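Local coordinates for protein probable eukaryotic D-amino acid tRNA deacylase, LMAJ005534AAA (Leishmania major, PDB 1TC5) that probably hydrolyses D-tyrosyl-tRNA(Tyr) to D-tyrosine and free tRNA, as a homodimeric, highly divergent member of the D-aminoacyl-tRNA deacylase family, at residues A[17-21]-A[160-164]; A[130-134]-A[168-172]. One frame throughout, in Å; residues are numbered along the deposited sequence.

Contact 1: residues A[17-21]-A[160-164]; sequences AMDQG and EGWIK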
loop_
_atom_site.group_PDB
_atom_site.type_symbol
_atom_site.label_atom_id
_atom_site.label_comp_id
_atom_site.label_asym_id
_atom_site.label_seq_id
_atom_site.Cartn_x
_atom_site.Cartn_y
_atom_site.Cartn_z
ATOM N N ALA A 17 -5.022 -3.446 6.135
ATOM C CA ALA A 17 -5.606 -3.317 7.480
ATOM C C ALA A 17 -5.282 -1.935 8.046
ATOM O O ALA A 17 -4.108 -1.613 8.289
ATOM C CB ALA A 17 -5.062 -4.386 8.411
ATOM N N MET A 18 -6.329 -1.137 8.211
ATOM C CA MET A 18 -6.237 0.229 8.718
ATOM C C MET A 18 -6.583 0.275 10.202
ATOM O O MET A 18 -7.566 -0.342 10.637
ATOM C CB MET A 18 -7.224 1.129 7.955
ATOM C CG MET A 18 -7.213 2.614 8.384
ATOM S SD MET A 18 -8.008 3.654 7.151
ATOM C CE MET A 18 -9.710 2.980 7.183
ATOM N N ASP A 19 -5.787 1.015 10.973
ATOM C CA ASP A 19 -6.184 1.420 12.320
ATOM C C ASP A 19 -6.693 2.861 12.324
ATOM O O ASP A 19 -7.774 3.141 12.855
ATOM C CB ASP A 19 -5.024 1.321 13.308
ATOM C CG ASP A 19 -5.476 1.492 14.730
ATOM O OD1 ASP A 19 -6.238 0.617 15.162
ATOM O OD2 ASP A 19 -5.174 2.460 15.471
ATOM N N GLN A 20 -5.899 3.760 11.732
ATOM C CA GLN A 20 -6.275 5.161 11.529
ATOM C C GLN A 20 -5.835 5.630 10.130
ATOM O O GLN A 20 -4.786 5.249 9.639
ATOM C CB GLN A 20 -5.595 6.092 12.551
ATOM C CG GLN A 20 -5.879 5.831 14.029
ATOM C CD GLN A 20 -7.243 6.310 14.476
ATOM O OE1 GLN A 20 -7.417 7.478 14.874
ATOM N NE2 GLN A 20 -8.219 5.412 14.420
ATOM N N GLY A 21 -6.635 6.490 9.515
ATOM C CA GLY A 21 -6.230 7.176 8.299
ATOM C C GLY A 21 -6.654 8.632 8.226
ATOM O O GLY A 21 -7.690 9.023 8.762
ATOM N N GLU A 160 -7.064 15.631 15.498
ATOM C CA GLU A 160 -5.902 14.860 15.980
ATOM C C GLU A 160 -6.304 13.896 17.107
ATOM O O GLU A 160 -7.364 14.075 17.741
ATOM C CB GLU A 160 -4.783 15.804 16.462
ATOM C CG GLU A 160 -3.826 16.257 15.354
ATOM C CD GLU A 160 -3.557 17.759 15.350
ATOM O OE1 GLU A 160 -3.675 18.394 16.420
ATOM O OE2 GLU A 160 -3.228 18.310 14.268
ATOM N N GLY A 161 -5.465 12.887 17.374
ATOM C CA GLY A 161 -5.762 11.930 18.437
ATOM C C GLY A 161 -6.636 10.809 17.903
ATOM O O GLY A 161 -7.374 11.002 16.930
ATOM N N TRP A 162 -6.548 9.642 18.541
ATOM C CA TRP A 162 -7.262 8.443 18.109
ATOM C C TRP A 162 -8.758 8.690 18.005
ATOM O O TRP A 162 -9.346 9.349 18.867
ATOM C CB TRP A 162 -7.010 7.306 19.091
ATOM C CG TRP A 162 -7.672 5.983 18.717
ATOM C CD1 TRP A 162 -7.159 4.988 17.932
ATOM C CD2 TRP A 162 -8.961 5.528 19.150
ATOM N NE1 TRP A 162 -8.055 3.948 17.846
ATOM C CE2 TRP A 162 -9.175 4.261 18.578
ATOM C CE3 TRP A 162 -9.976 6.089 19.947
ATOM C CZ2 TRP A 162 -10.346 3.526 18.799
ATOM C CZ3 TRP A 162 -11.133 5.368 20.162
ATOM C CH2 TRP A 162 -11.312 4.097 19.587
ATOM N N ILE A 163 -9.367 8.173 16.934
ATOM C CA ILE A 163 -10.830 8.147 16.802
ATOM C C ILE A 163 -11.324 6.733 16.558
ATOM O O ILE A 163 -10.638 5.889 15.928
ATOM C CB ILE A 163 -11.397 9.063 15.666
ATOM C CG1 ILE A 163 -10.850 8.680 14.287
ATOM C CG2 ILE A 163 -11.175 10.538 15.995
ATOM C CD1 ILE A 163 -11.585 9.377 13.171
ATOM N N LYS A 164 -12.524 6.492 17.065
ATOM C CA LYS A 164 -13.207 5.227 16.915
ATOM C C LYS A 164 -13.732 5.153 15.497
ATOM O O LYS A 164 -14.026 6.175 14.909
ATOM C CB LYS A 164 -14.379 5.132 17.902
ATOM C CG LYS A 164 -14.961 3.707 18.036
ATOM C CD LYS A 164 -16.189 3.675 18.953
ATOM C CE LYS A 164 -16.975 2.370 18.768
ATOM N NZ LYS A 164 -17.980 2.124 19.839
HETATM O O HOH W 1 -8.660 1.440 16.315
#
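Gln-20 reaches Ile-163 and Trp-162 by a bent path: its CG lies beside the backbone N (chi1 -59°), and a second turn at chi2 (-76°) swings the terminal amide across to the loop. Trp-162 has its CG anti to the backbone N, which brings the pyrrole side of the indole near Asp-19 and that amide.

Both ends of the Gln-20 amide are used on one residue. Backbone N of Ile-163 donates to OE1 of Gln-20 at 2.9 Å, and NE2 of Gln-20 donates to O of Ile-163, also at 2.9 Å; in the second bond the donor lies in the plane of the Ile-163 carbonyl. A third bond, NE2 to O of Asp-19 at 2.8 Å, engages the amide nitrogen a second time. Three bonds to backbone atoms define the amide's rotation and distinguish its oxygen from its nitrogen.

Carbon atoms of the loop pack against the two polar atoms of the amide. CG1 of Ile-163 packs 3.7 Å from OE1 of Gln-20, while CD1 of Trp-162 comes within 3.7 Å of NE2 of Gln-20. The amide and indole planes are only 16° apart. At the indole edge, a water in the ring plane accepts from NE1 of Trp-162 at 3.0 Å and donates to OD1 of Asp-19 at 2.8 Å, linking the two side chains indirectly.

Arg-33, on strand 31-34, adds a further tie by bonding to O of Gly-161. The loop 160-164 is thus held against a strand irregularity: Asp-19 and Gln-20 both face Glu-183 on strand 180-184, with backbone bonds from each, which defines a classic beta bulge.

Contact 2: residues A[130-134]-A[168-172]; sequences CHFVR and RVISG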
loop_
_atom_site.group_PDB
_atom_site.type_symbol
_atom_site.label_atom_id
_atom_site.label_comp_id
_atom_site.label_asym_id
_atom_site.label_seq_id
_atom_site.Cartn_x
_atom_site.Cartn_y
_atom_site.Cartn_z
ATOM N N CYS A 130 -17.728 4.039 -5.404
ATOM C CA CYS A 130 -17.828 4.627 -4.079
ATOM C C CYS A 130 -19.295 4.713 -3.629
ATOM O O CYS A 130 -19.594 4.468 -2.460
ATOM C CB CYS A 130 -17.164 6.013 -4.038
ATOM S SG CYS A 130 -15.339 6.052 -4.303
ATOM N N HIS A 131 -20.190 5.065 -4.556
ATOM C CA HIS A 131 -21.633 5.051 -4.280
ATOM C C HIS A 131 -22.130 3.666 -3.794
ATOM O O HIS A 131 -22.866 3.562 -2.803
ATOM C CB HIS A 131 -22.408 5.502 -5.528
ATOM C CG HIS A 131 -23.891 5.296 -5.424
ATOM N ND1 HIS A 131 -24.639 5.802 -4.381
ATOM C CD2 HIS A 131 -24.757 4.619 -6.216
ATOM C CE1 HIS A 131 -25.906 5.453 -4.542
ATOM N NE2 HIS A 131 -26.001 4.728 -5.641
ATOM N N PHE A 132 -21.749 2.611 -4.515
ATOM C CA PHE A 132 -22.164 1.257 -4.193
ATOM C C PHE A 132 -21.648 0.836 -2.829
ATOM O O PHE A 132 -22.321 0.119 -2.121
ATOM C CB PHE A 132 -21.695 0.266 -5.267
ATOM C CG PHE A 132 -22.467 0.327 -6.567
ATOM C CD1 PHE A 132 -23.764 0.850 -6.636
ATOM C CD2 PHE A 132 -21.901 -0.190 -7.731
ATOM C CE1 PHE A 132 -24.463 0.877 -7.838
ATOM C CE2 PHE A 132 -22.596 -0.163 -8.938
ATOM C CZ PHE A 132 -23.887 0.365 -8.987
ATOM N N VAL A 133 -20.439 1.268 -2.464
ATOM C CA VAL A 133 -19.861 0.915 -1.159
ATOM C C VAL A 133 -20.639 1.640 -0.060
ATOM O O VAL A 133 -21.040 1.031 0.921
ATOM C CB VAL A 133 -18.317 1.214 -1.098
ATOM C CG1 VAL A 133 -17.695 0.922 0.308
ATOM C CG2 VAL A 133 -17.581 0.395 -2.153
ATOM N N ARG A 134 -20.888 2.933 -0.245
ATOM C CA ARG A 134 -21.711 3.710 0.688
ATOM C C ARG A 134 -23.055 3.028 0.951
ATOM O O ARG A 134 -23.490 2.914 2.104
ATOM C CB ARG A 134 -22.007 5.124 0.146
ATOM C CG ARG A 134 -20.866 6.141 0.217
ATOM C CD ARG A 134 -21.243 7.483 -0.452
ATOM N NE ARG A 134 -20.194 7.985 -1.315
ATOM C CZ ARG A 134 -20.374 8.519 -2.508
ATOM N NH1 ARG A 134 -21.581 8.631 -3.045
ATOM N NH2 ARG A 134 -19.313 8.951 -3.177
ATOM N N ARG A 168 -17.917 4.334 8.501
ATOM C CA ARG A 168 -17.637 5.360 7.487
ATOM C C ARG A 168 -17.247 4.759 6.164
ATOM O O ARG A 168 -16.718 3.654 6.104
ATOM C CB ARG A 168 -16.555 6.322 7.970
ATOM C CG ARG A 168 -17.037 7.120 9.151
ATOM C CD ARG A 168 -16.104 8.188 9.623
ATOM N NE ARG A 168 -15.216 7.631 10.613
ATOM C CZ ARG A 168 -15.270 7.833 11.918
ATOM N NH1 ARG A 168 -16.118 8.684 12.494
ATOM N NH2 ARG A 168 -14.413 7.169 12.668
ATOM N N VAL A 169 -17.559 5.478 5.092
ATOM C CA VAL A 169 -17.020 5.187 3.770
ATOM C C VAL A 169 -16.452 6.532 3.284
ATOM O O VAL A 169 -17.192 7.405 2.801
ATOM C CB VAL A 169 -18.102 4.626 2.802
ATOM C CG1 VAL A 169 -17.536 4.474 1.410
ATOM C CG2 VAL A 169 -18.647 3.315 3.295
ATOM N N ILE A 170 -15.145 6.688 3.494
ATOM C CA ILE A 170 -14.402 7.874 3.129
ATOM C C ILE A 170 -13.739 7.586 1.803
ATOM O O ILE A 170 -13.262 6.489 1.592
ATOM C CB ILE A 170 -13.323 8.225 4.195
ATOM C CG1 ILE A 170 -13.915 8.276 5.609
ATOM C CG2 ILE A 170 -12.650 9.538 3.844
ATOM C CD1 ILE A 170 -15.130 9.221 5.787
ATOM N N SER A 171 -13.736 8.573 0.913
ATOM C CA SER A 171 -13.152 8.413 -0.412
ATOM C C SER A 171 -12.414 9.674 -0.875
ATOM O O SER A 171 -12.827 10.814 -0.608
ATOM C CB SER A 171 -14.239 8.001 -1.418
ATOM O OG SER A 171 -15.345 8.879 -1.353
ATOM N N GLY A 172 -11.311 9.453 -1.581
ATOM C CA GLY A 172 -10.529 10.527 -2.145
ATOM C C GLY A 172 -11.255 11.286 -3.227
ATOM O O GLY A 172 -12.209 10.803 -3.834
HETATM O O HOH W 2 -17.561 8.244 0.243
#
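Val-169 meets helix residues Val-133 and Arg-134 with both of its methyl groups. Its CG1, anti to the backbone N (chi1 174°), lies 3.7 Å from CG1 of Val-133, and its CG2 is 3.9 Å from that same Val-133 methyl. CG1 of Val-169 also touches the aliphatic part of Arg-134, at 3.9 Å from CG; the two side chains cross at about a right angle. The evidence here is for apolar packing, with the methylene base of the arginine serving as part of the greasy surface.

The carbonyl of Val-169 opens a polar layer beside it. A water donates to O of Val-169 at 2.7 Å and accepts from NE of Arg-134 at 3.1 Å, lying in the guanidinium plane at its edge. The far end of the arginine is committed to a salt bridge between NH1 and Glu-141, so the water and the carboxylate together limit its rotation.

Ile-170 points away from the helix and touches Leu-95 on strand 93-98. Ser-171 faces the helix again. Its OG, placed between the backbone N and the carbonyl carbon (chi1 52°), completes the water's set of partners at 2.8 Å, giving three bonds to a single solvent molecule. CB of Ser-171 rests 3.7 Å from SG of Cys-130, a van der Waals contact one helical turn before Arg-134. At Gly-172 the carbonyl accepts from Tyr-126, on the same helix.

Helix segment 130-134 runs nearly antiparallel to strand 169-171, their axes 164° apart in direction and 9.0 Å at closest approach. That strand is an outermost strand of the mixed sheet within this chain, pairing parallel to 93-98 through Ile-94 and Ile-96; Ile-94 and Ile-96 also touch Val-133 and Cys-130, respectively, whereas Phe-132 packs on helix 55-67.

How the contacts relate
The centres of contacts 1 and 2 are about 17 Å apart, and their segments alternate along the chain. Only three residues separate 160-164 from 168-172, so the same connection leads from the loop of contact 1 into the strand of contact 2. The contacts touch where CD1 of Ile-163 packs 3.6 Å from NH2 of Arg-168; the same NH2 makes a weak hydrogen bond to O of Lys-164, and NE of Arg-168 forms a salt bridge with Asp-93. Both reach the mixed sheet: segment 17-21 includes the end of strand 10-18, although the touching Gln-20 begins strand 20-24, and contact 2 uses strand 169-171. Contact 1 is partly buried and contact 2 is buried, and no second subunit touches either.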